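Local coordinates for carbohydrate-binding protein (PDB 6N1B) that probably removes the acetyl group from the N-acetylgalactosamine of the blood group A antigen, a step in converting A to universal O type blood, at residues Asp330-Tyr335 and Asp383-Arg388; Ala40-Ser45 and Asp49-His54; Ser288-Gly293 and Gly298-Leu303; Val368-Ser371 and Leu375-Gln378; Asn223-Val228 and Gln234-Glu239. All coordinates share one frame; numbering follows the deposited sequence.

Contact 1 (Asp330-Tyr335 and Asp383-Arg388); sequences DDFQIY and DDRIWR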
# COMPACT_ATOMS: atom_id res chain seq x y z
N ASP A 330 -11.39 -10.32 -9.09
CA ASP A 330 -11.59 -9.07 -8.33
C ASP A 330 -13.07 -8.84 -8.08
O ASP A 330 -13.45 -7.66 -7.96
CB ASP A 330 -10.88 -7.93 -9.01
CG ASP A 330 -11.38 -7.62 -10.39
OD1 ASP A 330 -12.29 -8.33 -10.94
OD2 ASP A 330 -10.99 -6.58 -10.98
N ASP A 331 -13.92 -9.87 -7.95
CA ASP A 331 -15.36 -9.66 -7.86
C ASP A 331 -15.91 -9.36 -6.48
O ASP A 331 -17.11 -9.02 -6.41
CB ASP A 331 -16.13 -10.84 -8.46
CG ASP A 331 -16.06 -12.06 -7.58
OD1 ASP A 331 -15.34 -12.19 -6.60
OD2 ASP A 331 -16.90 -13.04 -7.98
N PHE A 332 -15.10 -9.44 -5.41
CA PHE A 332 -15.60 -9.11 -4.06
C PHE A 332 -15.43 -7.68 -3.69
O PHE A 332 -16.37 -6.99 -3.21
CB PHE A 332 -15.06 -10.03 -3.00
CG PHE A 332 -15.59 -9.74 -1.59
CD1 PHE A 332 -16.92 -9.91 -1.31
CD2 PHE A 332 -14.77 -9.21 -0.64
CE1 PHE A 332 -17.42 -9.54 -0.08
CE2 PHE A 332 -15.31 -8.84 0.61
CZ PHE A 332 -16.60 -9.06 0.88
N GLN A 333 -14.20 -7.20 -3.78
CA GLN A 333 -13.87 -5.81 -3.42
C GLN A 333 -12.57 -5.43 -4.08
O GLN A 333 -11.74 -6.35 -4.32
CB GLN A 333 -13.79 -5.64 -1.91
CG GLN A 333 -12.54 -6.11 -1.26
CD GLN A 333 -12.63 -6.27 0.23
OE1 GLN A 333 -13.08 -5.22 0.98
NE2 GLN A 333 -12.26 -7.34 0.76
N ILE A 334 -12.39 -4.12 -4.31
CA ILE A 334 -11.07 -3.64 -4.59
C ILE A 334 -10.40 -3.29 -3.30
O ILE A 334 -11.02 -2.62 -2.42
CB ILE A 334 -11.05 -2.47 -5.57
CG1 ILE A 334 -11.88 -2.76 -6.84
CG2 ILE A 334 -9.68 -2.06 -5.88
CD1 ILE A 334 -11.41 -3.93 -7.61
N TYR A 335 -9.18 -3.78 -3.11
CA TYR A 335 -8.43 -3.59 -1.88
C TYR A 335 -7.33 -2.52 -2.11
O TYR A 335 -7.31 -1.85 -3.12
CB TYR A 335 -7.88 -4.96 -1.35
CG TYR A 335 -7.89 -5.08 0.15
CD1 TYR A 335 -9.16 -5.33 0.77
CD2 TYR A 335 -6.81 -4.92 0.98
CE1 TYR A 335 -9.24 -5.39 2.17
CE2 TYR A 335 -6.87 -4.95 2.35
CZ TYR A 335 -8.15 -5.20 2.94
OH TYR A 335 -8.25 -5.18 4.34
N ASP A 383 -10.01 -21.43 1.65
CA ASP A 383 -10.01 -20.21 0.84
C ASP A 383 -11.43 -19.69 0.69
O ASP A 383 -12.06 -19.89 -0.36
CB ASP A 383 -9.35 -20.49 -0.48
CG ASP A 383 -7.85 -20.62 -0.45
OD1 ASP A 383 -7.21 -20.03 0.47
OD2 ASP A 383 -7.34 -21.45 -1.28
N ASP A 384 -11.95 -19.03 1.70
CA ASP A 384 -13.24 -18.44 1.61
C ASP A 384 -13.35 -17.39 0.51
O ASP A 384 -14.39 -17.14 -0.14
CB ASP A 384 -13.73 -17.83 2.94
CG ASP A 384 -13.65 -18.76 4.09
OD1 ASP A 384 -14.14 -19.90 4.01
OD2 ASP A 384 -12.96 -18.48 5.06
N ARG A 385 -12.18 -16.71 0.32
CA ARG A 385 -11.93 -15.75 -0.74
C ARG A 385 -10.45 -15.98 -1.16
O ARG A 385 -9.75 -16.72 -0.48
CB ARG A 385 -12.09 -14.29 -0.14
CG ARG A 385 -13.45 -14.03 0.43
CD ARG A 385 -13.61 -12.62 0.95
NE ARG A 385 -14.97 -12.47 1.46
CZ ARG A 385 -15.32 -11.77 2.51
NH1 ARG A 385 -14.47 -11.09 3.24
NH2 ARG A 385 -16.60 -11.88 2.87
N ILE A 386 -10.09 -15.37 -2.27
CA ILE A 386 -8.71 -15.44 -2.76
C ILE A 386 -8.22 -14.00 -2.94
O ILE A 386 -8.88 -13.14 -3.46
CB ILE A 386 -8.61 -16.20 -4.10
CG1 ILE A 386 -8.94 -17.67 -3.96
CG2 ILE A 386 -7.23 -16.06 -4.74
CD1 ILE A 386 -7.87 -18.53 -3.28
N TRP A 387 -6.98 -13.78 -2.48
CA TRP A 387 -6.31 -12.47 -2.50
C TRP A 387 -5.27 -12.42 -3.61
O TRP A 387 -4.32 -13.25 -3.58
CB TRP A 387 -5.59 -12.18 -1.17
CG TRP A 387 -6.39 -12.32 0.10
CD1 TRP A 387 -6.84 -13.43 0.67
CD2 TRP A 387 -6.78 -11.22 0.99
NE1 TRP A 387 -7.46 -13.19 1.91
CE2 TRP A 387 -7.45 -11.81 2.10
CE3 TRP A 387 -6.60 -9.87 0.94
CZ2 TRP A 387 -7.92 -11.08 3.17
CZ3 TRP A 387 -7.13 -9.08 2.00
CH2 TRP A 387 -7.77 -9.71 3.08
N ARG A 388 -5.34 -11.43 -4.50
CA ARG A 388 -4.29 -11.24 -5.51
C ARG A 388 -4.03 -9.75 -5.75
O ARG A 388 -4.80 -8.85 -5.34
CB ARG A 388 -4.75 -11.83 -6.90
CG ARG A 388 -5.10 -13.29 -6.97
CD ARG A 388 -3.93 -14.22 -6.67
NE ARG A 388 -4.40 -15.58 -6.86
CZ ARG A 388 -3.79 -16.66 -6.45
NH1 ARG A 388 -2.61 -16.59 -5.80
NH2 ARG A 388 -4.34 -17.86 -6.69

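Contact 2 (Ala40-Ser45 and Asp49-His54); sequences AYYSDS and DDQVTH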
# COMPACT_ATOMS: atom_id res chain seq x y z
N ALA A 40 4.68 -15.67 -2.58
CA ALA A 40 4.45 -15.67 -1.17
C ALA A 40 5.17 -16.85 -0.53
O ALA A 40 5.15 -17.98 -1.04
CB ALA A 40 2.98 -15.78 -0.80
N TYR A 41 5.77 -16.59 0.64
CA TYR A 41 6.68 -17.61 1.27
C TYR A 41 5.93 -18.79 1.85
O TYR A 41 6.53 -19.82 2.09
CB TYR A 41 7.60 -16.96 2.34
CG TYR A 41 6.83 -16.70 3.65
CD1 TYR A 41 6.01 -15.59 3.84
CD2 TYR A 41 6.91 -17.58 4.73
CE1 TYR A 41 5.30 -15.43 5.00
CE2 TYR A 41 6.20 -17.39 5.90
CZ TYR A 41 5.41 -16.28 5.99
OH TYR A 41 4.70 -16.08 7.17
N TYR A 42 4.67 -18.61 2.22
CA TYR A 42 3.96 -19.58 3.02
C TYR A 42 3.64 -20.86 2.27
O TYR A 42 3.49 -20.87 1.03
CB TYR A 42 2.67 -19.00 3.65
CG TYR A 42 1.59 -18.68 2.67
CD1 TYR A 42 0.74 -19.72 2.23
CD2 TYR A 42 1.34 -17.42 2.17
CE1 TYR A 42 -0.15 -19.50 1.24
CE2 TYR A 42 0.43 -17.19 1.21
CZ TYR A 42 -0.36 -18.20 0.74
OH TYR A 42 -1.29 -17.96 -0.29
N SER A 43 3.49 -21.95 3.04
CA SER A 43 2.94 -23.18 2.50
C SER A 43 1.96 -23.73 3.51
O SER A 43 2.32 -24.08 4.59
CB SER A 43 4.16 -24.16 2.28
OG SER A 43 3.67 -25.40 1.73
N ASP A 44 0.70 -23.82 3.13
CA ASP A 44 -0.38 -24.13 4.04
C ASP A 44 -1.40 -24.94 3.16
O ASP A 44 -1.95 -24.42 2.24
CB ASP A 44 -1.04 -22.85 4.60
CG ASP A 44 -2.10 -23.14 5.61
OD1 ASP A 44 -2.88 -24.13 5.47
OD2 ASP A 44 -2.23 -22.41 6.62
N SER A 45 -1.56 -26.20 3.49
CA SER A 45 -2.38 -27.09 2.72
C SER A 45 -3.80 -26.70 2.50
O SER A 45 -4.46 -27.08 1.50
CB SER A 45 -2.32 -28.48 3.25
OG SER A 45 -2.95 -28.63 4.53
N ASP A 49 -1.51 -21.22 -2.92
CA ASP A 49 -0.24 -20.51 -2.82
C ASP A 49 -0.37 -19.09 -3.36
O ASP A 49 -1.16 -18.78 -4.20
CB ASP A 49 0.80 -21.27 -3.66
CG ASP A 49 1.32 -22.55 -3.03
OD1 ASP A 49 1.12 -22.83 -1.85
OD2 ASP A 49 1.96 -23.31 -3.79
N ASP A 50 0.63 -18.25 -2.97
CA ASP A 50 0.92 -17.02 -3.65
C ASP A 50 -0.25 -15.98 -3.60
O ASP A 50 -0.37 -15.13 -4.47
CB ASP A 50 1.45 -17.18 -5.04
CG ASP A 50 2.73 -17.97 -5.08
OD1 ASP A 50 3.52 -17.88 -4.14
OD2 ASP A 50 2.91 -18.80 -5.99
N GLN A 51 -1.07 -16.09 -2.54
CA GLN A 51 -2.07 -15.07 -2.27
C GLN A 51 -1.40 -13.84 -1.59
O GLN A 51 -0.63 -14.04 -0.64
CB GLN A 51 -3.23 -15.62 -1.46
CG GLN A 51 -3.99 -16.75 -2.15
CD GLN A 51 -5.13 -17.21 -1.32
OE1 GLN A 51 -6.04 -16.40 -1.08
NE2 GLN A 51 -5.11 -18.45 -0.85
N VAL A 52 -1.78 -12.66 -2.09
CA VAL A 52 -1.04 -11.47 -1.77
C VAL A 52 -2.01 -10.27 -1.81
O VAL A 52 -3.03 -10.28 -2.51
CB VAL A 52 0.13 -11.20 -2.72
CG1 VAL A 52 1.28 -12.21 -2.51
CG2 VAL A 52 -0.32 -11.23 -4.19
N THR A 53 -1.63 -9.21 -1.02
CA THR A 53 -2.42 -7.97 -0.98
C THR A 53 -1.56 -6.79 -0.68
O THR A 53 -0.39 -6.91 -0.29
CB THR A 53 -3.59 -8.18 0.07
OG1 THR A 53 -4.57 -7.19 -0.16
CG2 THR A 53 -3.07 -8.09 1.47
N HIS A 54 -2.21 -5.64 -0.82
CA HIS A 54 -1.62 -4.39 -0.35
C HIS A 54 -0.20 -4.12 -0.86
O HIS A 54 0.77 -3.99 -0.11
CB HIS A 54 -1.69 -4.30 1.17
CG HIS A 54 -1.54 -2.93 1.78
ND1 HIS A 54 -0.43 -2.08 1.75
CD2 HIS A 54 -2.53 -2.38 2.57
CE1 HIS A 54 -0.79 -1.02 2.52
NE2 HIS A 54 -2.03 -1.18 2.97
O HOH W 1 2.67 -19.38 -1.26
O HOH W 2 -0.13 -22.76 0.56

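Contact 3 (Ser288-Gly293 and Gly298-Leu303); sequences SQCFAG and GSVLHL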
# COMPACT_ATOMS: atom_id res chain seq x y z
N SER A 288 -7.88 6.11 -2.67
CA SER A 288 -8.51 5.65 -1.42
C SER A 288 -9.40 4.42 -1.68
O SER A 288 -10.33 4.51 -2.51
CB SER A 288 -9.39 6.80 -0.85
OG SER A 288 -10.18 6.33 0.20
N GLN A 289 -9.11 3.34 -0.99
CA GLN A 289 -10.05 2.22 -0.92
C GLN A 289 -11.05 2.61 0.16
O GLN A 289 -10.68 2.83 1.33
CB GLN A 289 -9.29 0.94 -0.48
CG GLN A 289 -10.23 -0.21 -0.27
CD GLN A 289 -9.63 -1.35 0.53
OE1 GLN A 289 -8.45 -1.31 0.90
NE2 GLN A 289 -10.50 -2.35 0.90
N CYS A 290 -12.32 2.76 -0.26
CA CYS A 290 -13.35 3.41 0.54
C CYS A 290 -14.68 2.75 0.37
O CYS A 290 -14.84 1.85 -0.49
CB CYS A 290 -13.36 4.92 0.28
SG CYS A 290 -13.72 5.32 -1.46
N PHE A 291 -15.70 3.20 1.10
CA PHE A 291 -16.98 2.51 1.15
C PHE A 291 -18.06 3.44 1.65
O PHE A 291 -17.77 4.34 2.50
CB PHE A 291 -16.88 1.24 1.99
CG PHE A 291 -16.44 1.50 3.41
CD1 PHE A 291 -15.10 1.61 3.74
CD2 PHE A 291 -17.41 1.71 4.40
CE1 PHE A 291 -14.72 1.90 5.03
CE2 PHE A 291 -17.01 1.97 5.68
CZ PHE A 291 -15.68 2.12 5.99
N ALA A 292 -19.29 3.19 1.23
CA ALA A 292 -20.46 3.99 1.69
C ALA A 292 -21.27 3.28 2.75
O ALA A 292 -22.08 3.92 3.45
CB ALA A 292 -21.38 4.32 0.52
N GLY A 293 -21.03 1.99 2.95
CA GLY A 293 -21.83 1.24 3.94
C GLY A 293 -21.18 1.08 5.31
O GLY A 293 -20.43 1.97 5.76
N GLY A 298 -17.18 -5.01 -0.37
CA GLY A 298 -17.59 -4.34 -1.64
C GLY A 298 -16.92 -3.04 -1.92
O GLY A 298 -17.35 -2.29 -2.79
N SER A 299 -15.80 -2.76 -1.21
CA SER A 299 -15.14 -1.46 -1.43
C SER A 299 -14.69 -1.22 -2.83
O SER A 299 -14.41 -2.16 -3.59
CB SER A 299 -13.95 -1.40 -0.47
OG SER A 299 -13.00 -2.49 -0.63
N VAL A 300 -14.62 0.07 -3.12
CA VAL A 300 -14.21 0.59 -4.38
C VAL A 300 -13.00 1.54 -4.16
O VAL A 300 -12.63 1.82 -3.00
CB VAL A 300 -15.30 1.39 -5.07
CG1 VAL A 300 -16.48 0.50 -5.43
CG2 VAL A 300 -15.82 2.55 -4.21
N LEU A 301 -12.36 1.97 -5.25
CA LEU A 301 -11.38 3.05 -5.13
C LEU A 301 -12.07 4.34 -5.61
O LEU A 301 -12.81 4.38 -6.57
CB LEU A 301 -10.17 2.84 -6.05
CG LEU A 301 -9.39 1.57 -5.82
CD1 LEU A 301 -8.22 1.45 -6.75
CD2 LEU A 301 -8.99 1.35 -4.37
N HIS A 302 -11.68 5.43 -4.89
CA HIS A 302 -11.95 6.80 -5.30
C HIS A 302 -10.60 7.61 -5.40
O HIS A 302 -9.69 7.22 -4.68
CB HIS A 302 -13.02 7.52 -4.46
CG HIS A 302 -14.43 7.14 -4.80
ND1 HIS A 302 -15.22 8.00 -5.58
CD2 HIS A 302 -15.20 6.08 -4.51
CE1 HIS A 302 -16.40 7.42 -5.77
NE2 HIS A 302 -16.41 6.27 -5.14
N LEU A 303 -10.65 8.66 -6.17
CA LEU A 303 -9.52 9.56 -6.29
C LEU A 303 -9.80 10.85 -5.51
O LEU A 303 -10.90 11.40 -5.66
CB LEU A 303 -9.25 9.87 -7.77
CG LEU A 303 -7.92 10.54 -8.12
CD1 LEU A 303 -6.84 9.54 -7.90
CD2 LEU A 303 -7.98 11.10 -9.50

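Contact 4 (Val368-Ser371 and Leu375-Gln378); sequences VADS and LTIQ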
# COMPACT_ATOMS: atom_id res chain seq x y z
N VAL A 368 -10.11 -21.34 -9.91
CA VAL A 368 -9.89 -19.89 -10.04
C VAL A 368 -8.78 -19.65 -11.06
O VAL A 368 -7.99 -20.55 -11.41
CB VAL A 368 -9.65 -19.19 -8.73
CG1 VAL A 368 -10.84 -19.37 -7.80
CG2 VAL A 368 -8.42 -19.72 -7.99
N ALA A 369 -8.73 -18.39 -11.49
CA ALA A 369 -7.77 -18.00 -12.56
C ALA A 369 -6.35 -17.91 -12.08
O ALA A 369 -6.08 -17.46 -10.95
CB ALA A 369 -8.16 -16.65 -13.13
N ASP A 370 -5.39 -18.27 -12.95
CA ASP A 370 -4.01 -17.94 -12.83
C ASP A 370 -3.73 -16.52 -13.31
O ASP A 370 -4.65 -15.85 -13.78
CB ASP A 370 -3.16 -19.05 -13.43
CG ASP A 370 -3.22 -19.14 -14.97
OD1 ASP A 370 -3.57 -18.16 -15.63
OD2 ASP A 370 -2.96 -20.33 -15.38
N SER A 371 -2.46 -16.11 -13.28
CA SER A 371 -2.15 -14.75 -13.60
C SER A 371 -2.34 -14.42 -15.09
O SER A 371 -2.47 -13.26 -15.49
CB SER A 371 -0.74 -14.38 -13.25
OG SER A 371 0.22 -15.22 -13.95
N LEU A 375 -7.99 -20.96 -16.26
CA LEU A 375 -8.62 -21.60 -15.17
C LEU A 375 -7.87 -22.80 -14.66
O LEU A 375 -8.25 -23.98 -14.98
CB LEU A 375 -10.09 -21.88 -15.52
CG LEU A 375 -10.99 -22.21 -14.40
CD1 LEU A 375 -11.31 -20.92 -13.58
CD2 LEU A 375 -12.21 -22.88 -14.98
N THR A 376 -6.71 -22.62 -13.96
CA THR A 376 -5.74 -23.66 -13.65
C THR A 376 -5.45 -23.83 -12.17
O THR A 376 -4.75 -24.73 -11.76
CB THR A 376 -4.42 -23.43 -14.32
OG1 THR A 376 -3.77 -22.27 -13.76
CG2 THR A 376 -4.50 -23.33 -15.81
N ILE A 377 -6.05 -22.98 -11.30
CA ILE A 377 -5.76 -23.01 -9.90
C ILE A 377 -6.95 -23.59 -9.18
O ILE A 377 -8.08 -23.09 -9.29
CB ILE A 377 -5.42 -21.57 -9.39
CG1 ILE A 377 -4.13 -20.70 -10.01
CG2 ILE A 377 -5.29 -21.61 -7.80
CD1 ILE A 377 -3.02 -21.52 -10.10
N GLN A 378 -6.66 -24.58 -8.35
CA GLN A 378 -7.64 -25.06 -7.43
C GLN A 378 -7.61 -24.30 -6.09
O GLN A 378 -6.68 -24.48 -5.33
CB GLN A 378 -7.31 -26.56 -7.13
CG GLN A 378 -8.11 -27.32 -6.15
CD GLN A 378 -9.49 -27.41 -6.60
OE1 GLN A 378 -10.37 -26.60 -6.23
NE2 GLN A 378 -9.72 -28.26 -7.57

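Contact 5 (Asn223-Val228 and Gln234-Glu239); sequences NNTGDV and QANFVE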
# COMPACT_ATOMS: atom_id res chain seq x y z
N ASN A 223 -5.27 5.66 8.51
CA ASN A 223 -6.71 5.65 8.83
C ASN A 223 -6.91 5.24 10.28
O ASN A 223 -6.45 4.20 10.75
CB ASN A 223 -7.44 4.71 7.88
CG ASN A 223 -8.89 4.66 8.08
OD1 ASN A 223 -9.49 5.67 8.55
ND2 ASN A 223 -9.53 3.58 7.69
N ASN A 224 -7.63 6.12 11.01
CA ASN A 224 -7.94 5.91 12.45
C ASN A 224 -9.28 5.17 12.58
O ASN A 224 -10.34 5.81 12.28
CB ASN A 224 -7.95 7.22 13.14
CG ASN A 224 -8.03 7.09 14.63
OD1 ASN A 224 -8.78 6.17 15.11
ND2 ASN A 224 -7.35 7.92 15.38
N THR A 225 -9.21 3.88 12.89
CA THR A 225 -10.42 3.07 13.14
C THR A 225 -10.48 2.75 14.62
O THR A 225 -11.17 1.80 15.06
CB THR A 225 -10.48 1.89 12.20
OG1 THR A 225 -9.70 0.77 12.66
CG2 THR A 225 -10.10 2.23 10.81
N GLY A 226 -9.83 3.55 15.42
CA GLY A 226 -9.84 3.39 16.87
C GLY A 226 -9.30 2.06 17.33
O GLY A 226 -8.33 1.55 16.77
N ASP A 227 -9.99 1.48 18.32
CA ASP A 227 -9.70 0.16 18.79
C ASP A 227 -10.69 -0.88 18.18
O ASP A 227 -10.81 -2.00 18.71
CB ASP A 227 -9.73 0.06 20.31
CG ASP A 227 -9.03 -1.19 20.85
OD1 ASP A 227 -7.90 -1.49 20.35
OD2 ASP A 227 -9.55 -1.75 21.84
N VAL A 228 -11.31 -0.51 17.05
CA VAL A 228 -12.40 -1.36 16.52
C VAL A 228 -11.99 -2.06 15.20
O VAL A 228 -12.25 -3.25 15.07
CB VAL A 228 -13.67 -0.47 16.31
CG1 VAL A 228 -14.77 -1.29 15.60
CG2 VAL A 228 -14.15 0.12 17.63
N GLN A 234 -18.26 4.10 9.13
CA GLN A 234 -18.40 5.53 8.84
C GLN A 234 -17.79 6.40 9.96
O GLN A 234 -17.70 7.59 9.76
CB GLN A 234 -19.88 5.85 8.57
CG GLN A 234 -20.42 5.29 7.27
CD GLN A 234 -19.68 5.78 6.05
OE1 GLN A 234 -19.36 6.97 5.93
NE2 GLN A 234 -19.43 4.79 5.11
N ALA A 235 -17.35 5.81 11.09
CA ALA A 235 -16.61 6.52 12.11
C ALA A 235 -15.13 6.68 11.80
O ALA A 235 -14.41 7.37 12.53
CB ALA A 235 -16.78 5.89 13.47
N ASN A 236 -14.65 6.03 10.72
CA ASN A 236 -13.25 6.11 10.34
C ASN A 236 -12.89 7.54 9.89
O ASN A 236 -13.68 8.22 9.27
CB ASN A 236 -12.92 5.17 9.19
CG ASN A 236 -13.12 3.71 9.54
OD1 ASN A 236 -13.20 3.33 10.70
ND2 ASN A 236 -12.98 2.84 8.50
N PHE A 237 -11.61 7.91 10.13
CA PHE A 237 -11.10 9.22 9.63
C PHE A 237 -9.58 9.12 9.49
O PHE A 237 -8.91 8.47 10.28
CB PHE A 237 -11.53 10.39 10.55
CG PHE A 237 -10.99 10.31 11.94
CD1 PHE A 237 -11.59 9.59 12.86
CD2 PHE A 237 -9.86 11.02 12.25
CE1 PHE A 237 -11.13 9.50 14.11
CE2 PHE A 237 -9.35 10.98 13.55
CZ PHE A 237 -10.01 10.24 14.50
N VAL A 238 -9.06 9.85 8.50
CA VAL A 238 -7.62 9.87 8.24
C VAL A 238 -6.93 11.00 9.00
O VAL A 238 -7.44 12.14 9.14
CB VAL A 238 -7.38 9.97 6.71
CG1 VAL A 238 -5.97 10.32 6.34
CG2 VAL A 238 -7.76 8.67 6.00
N GLU A 239 -5.78 10.66 9.53
CA GLU A 239 -4.89 11.60 10.22
C GLU A 239 -3.58 11.64 9.51
O GLU A 239 -3.07 10.61 9.00
CB GLU A 239 -4.63 11.19 11.66
CG GLU A 239 -5.89 11.28 12.55
CD GLU A 239 -5.68 10.78 13.97
OE1 GLU A 239 -5.24 9.61 14.17
OE2 GLU A 239 -5.94 11.59 14.87
O HOH W 3 -12.45 6.22 14.25

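Contact 1 (Asp330-Tyr335 and Asp383-Arg388)
Phe-332 and Arg-385 meet face to face: the guanidinium lies nearly parallel to the phenyl ring, the planes 15° apart, with Arg-385 CZ 3.4 Å from Phe-332 CZ. The charge therefore sits over the pi face, a cation-pi stack, while Arg-385 CD makes a CH-pi contact with the same ring. An arginine suits this place because its chain, extended from CG to NE, carries a flat cation between backbones whose nearest CA atoms, those of Phe-332 and Arg-385, are 8.3 Å apart. The second pair is aromatic. Trp-387 turns its edge to a face of Tyr-335 in a T-shaped contact, with centroids 5.4 Å apart and planes at 77°, and Trp-387 CZ3 does the touching. Tyr-335 also touches the bound alpha-galactose, so the tryptophan backs a ring of the glycan pocket. Thr-53 of strand 52-60 touches both aromatic side chains. Strand 351-361 pairs with strands 333-342 and 385-395 in one antiparallel sheet, so these two meet through side chains and not backbone bonds.

Contact 2 (Ala40-Ser45 and Asp49-His54)
Two direct hydrogen bonds join these segments, and each pairs a backbone N-H with a side-chain oxygen. Ala-40 N gives an almost straight bond to Asp-50 OD1 (2.9 Å, 174°), arriving on the anti side of the carboxylate and somewhat out of its plane. Gln-51 N donates to Tyr-42 OH at 2.9 Å. That hydroxyl is also bonded to Ala-48 O, so the phenol is held by two backbone groups just ahead of strand 52-60. Tyrosine fits here because its rigid ring spans the loop and still ends in a polar group; a chi1 of 68° places that ring between the backbone N and the carbonyl carbon.

Water adds further links. One molecule takes the N-H of Asp-50 and is also bonded to Ala-40 O and Tyr-42 O, lying over a face of the Tyr-42 ring. Another accepts from Asp-44 N and is bonded to Asp-49 OD1, 2.7 Å away.

Apolar contact is modest: the small CB of Ala-40 packs 3.7 Å from Asp-50 CA and reaches Val-52 CG1 at 4.3 Å. Elsewhere, Gln-51 OE1 binds Trp-387 N of strand 385-395, and its NE2 binds Asp-383 just before that strand. The arrangement is a loop, bridged by waters, that folds back on the approach to strand 52-60, the first of a three-stranded antiparallel sheet, probably a beta-propeller blade.

Contact 3 (Ser288-Gly293 and Gly298-Leu303)
Ser-288 and His-302 form an antiparallel hydrogen-bonded pair, with both bonds, Ser-288 N to His-302 O and His-302 N to Ser-288 O, at 2.9 Å. Cys-290 and Val-300 repeat the pattern: Cys-290 N to Val-300 O is 2.9 Å, while the return bond from Val-300 N to Cys-290 O is longer, at 3.2 Å. Between them Gln-289 and Leu-301 make a non-hydrogen-bonded pair, where CA-H groups approach the carbonyl oxygens of Val-300 and Ser-288. The N-to-C directions of the short strand segments make 118°, well short of antiparallel, which reflects a strong twist or coil. This is the beta hairpin formed by the second and third strands of a four-stranded antiparallel sheet, consistent with a blade of a five-bladed beta-propeller.

On the face that carries Gln-289 and Leu-301, the glutamine chain extends beyond CG until Gln-289 NE2 reaches Ser-299 OG at 2.9 Å, with the serine oxygen close to the amide plane. Ser-299 OG is bonded in turn to Ile-334 O, so this small hydroxyl serves two strands at once, accepting from one and donating to the other. Leu-301 CD2 lies on Gln-289 CA, 3.7 Å away. The face bearing Ser-288, Cys-290 and His-302 holds a sulfur-aromatic contact: Cys-290 SG comes obliquely to the imidazole, 3.5 Å from His-302 CD2. A chi1 of 61° turns the thiol toward His-302, and the compact sulfur also meets Val-300 CG2.

Contact 4 (Val368-Ser371 and Leu375-Gln378)
This is a surface contact between the two arms of a small hairpin, Val-368 to Ser-371 and Leu-375 to Gln-378, its centre about 25 Å from the centre of the chain, within the connection between strands 351-361 and 385-395. Val-368 and Ile-377 are its hydrogen-bonded antiparallel pair: Val-368 N reaches Ile-377 O at 2.8 Å and Ile-377 N returns to Val-368 O at 3.1 Å. Their branched side chains share one face of the hairpin, where the CG2 methyls of Val-368 and Ile-377 meet at 3.7 Å. Beta-branched residues suit such a pair because they favour extended backbone and shield the bonds beside them.

Nearer the turn, Asp-370 and Thr-376 replace backbone pairing with a side-chain bond. Thr-376 OG1 donates to Asp-370 OD2 at 2.7 Å, on the anti side and 34° out of the carboxylate plane. The other oxygen, Asp-370 OD1, accepts from Asn-374 N and more weakly from Ser-372 N, so one carboxylate holds the turn as well as the opposing arm. Ile-377 CG1 rests against Asp-370 CB, 3.9 Å away. Leu-375 has its CG anti to the backbone N (chi1 -164°), which lets Leu-375 CD1 fold over the opposing backbone, 3.8 Å from Val-368 C. Tyr-35 OH holds Ala-369 O from outside. The whole is a two-stranded beta hairpin projecting from the connection between two strands of a probable propeller blade.

Contact 5 (Asn223-Val228 and Gln234-Glu239)
Asn-224 lies alongside Phe-237 with both side chains pointing the same way, its amide plane stacked 20° from the phenyl ring. Asn-224 CB makes a CH-pi contact over the Phe-237 ring face, 4.0 Å from the centroid, and Asn-224 ND2 comes within 3.6 Å of Phe-237 CZ. Phenylalanine thus offers a flat floor for a polar group whose own bonds run off to either end. Asn-224 ND2 donates to Glu-239 OE1 at 3.0 Å; the oxygen lies close to the amide plane, but the donor approaches from above the carboxylate, 62° out of its plane. Asn-224 OD1 meanwhile accepts from Gly-226 N, forming an Asx turn, and Gly-226 readily adopts its own positive phi.

This turn starts the long loop of a beta hairpin, the link from strand 217-224 to strand 237-243 in a four-stranded antiparallel sheet, a probable propeller blade. Asn-224 N bonds Phe-237 O at 2.8 Å, with a longer return from Phe-237 N to Asn-224 O at 3.3 Å, and a water bridges Asn-224 O to Ala-235 O.

On the face bearing Asn-223 and Val-238, the Asn-223 amide meets that of Asn-236, the planes turned 76°. Their ND2 groups point to carbonyls of strand 269-278, that of Trp-271 for Asn-223 and that of Pro-270 for Asn-236. Thr-225 runs beside Asn-236, with Thr-225 CG2 3.3 Å from Asn-236 OD1, while Thr-225 OG1 bonds Tyr-202 O. Further along the loop, Val-228 touches the bound alpha-galactose.

In the fold
From the N terminus, contact 2 closes the first short loop and leads into strand 52-60. Contact 5 follows, then contact 3, each closing a hairpin within its own antiparallel sheet; Gln-234 NE2 joins the two by bonding to Phe-291 O and Gly-293 O. Contact 1 closes the longest loop, 47 residues, and contact 4 forms a smaller hairpin within that span; no loops cross. Contact 1 is the hub, touching contacts 2, 3 and 4: Arg-388 NH1 probably bonds Asp-50 O of contact 2, and Arg-388 packs on Ile-377 of contact 4. The bonds between contacts join neighbouring sheets of the probable propeller, with contact 4 remaining peripheral.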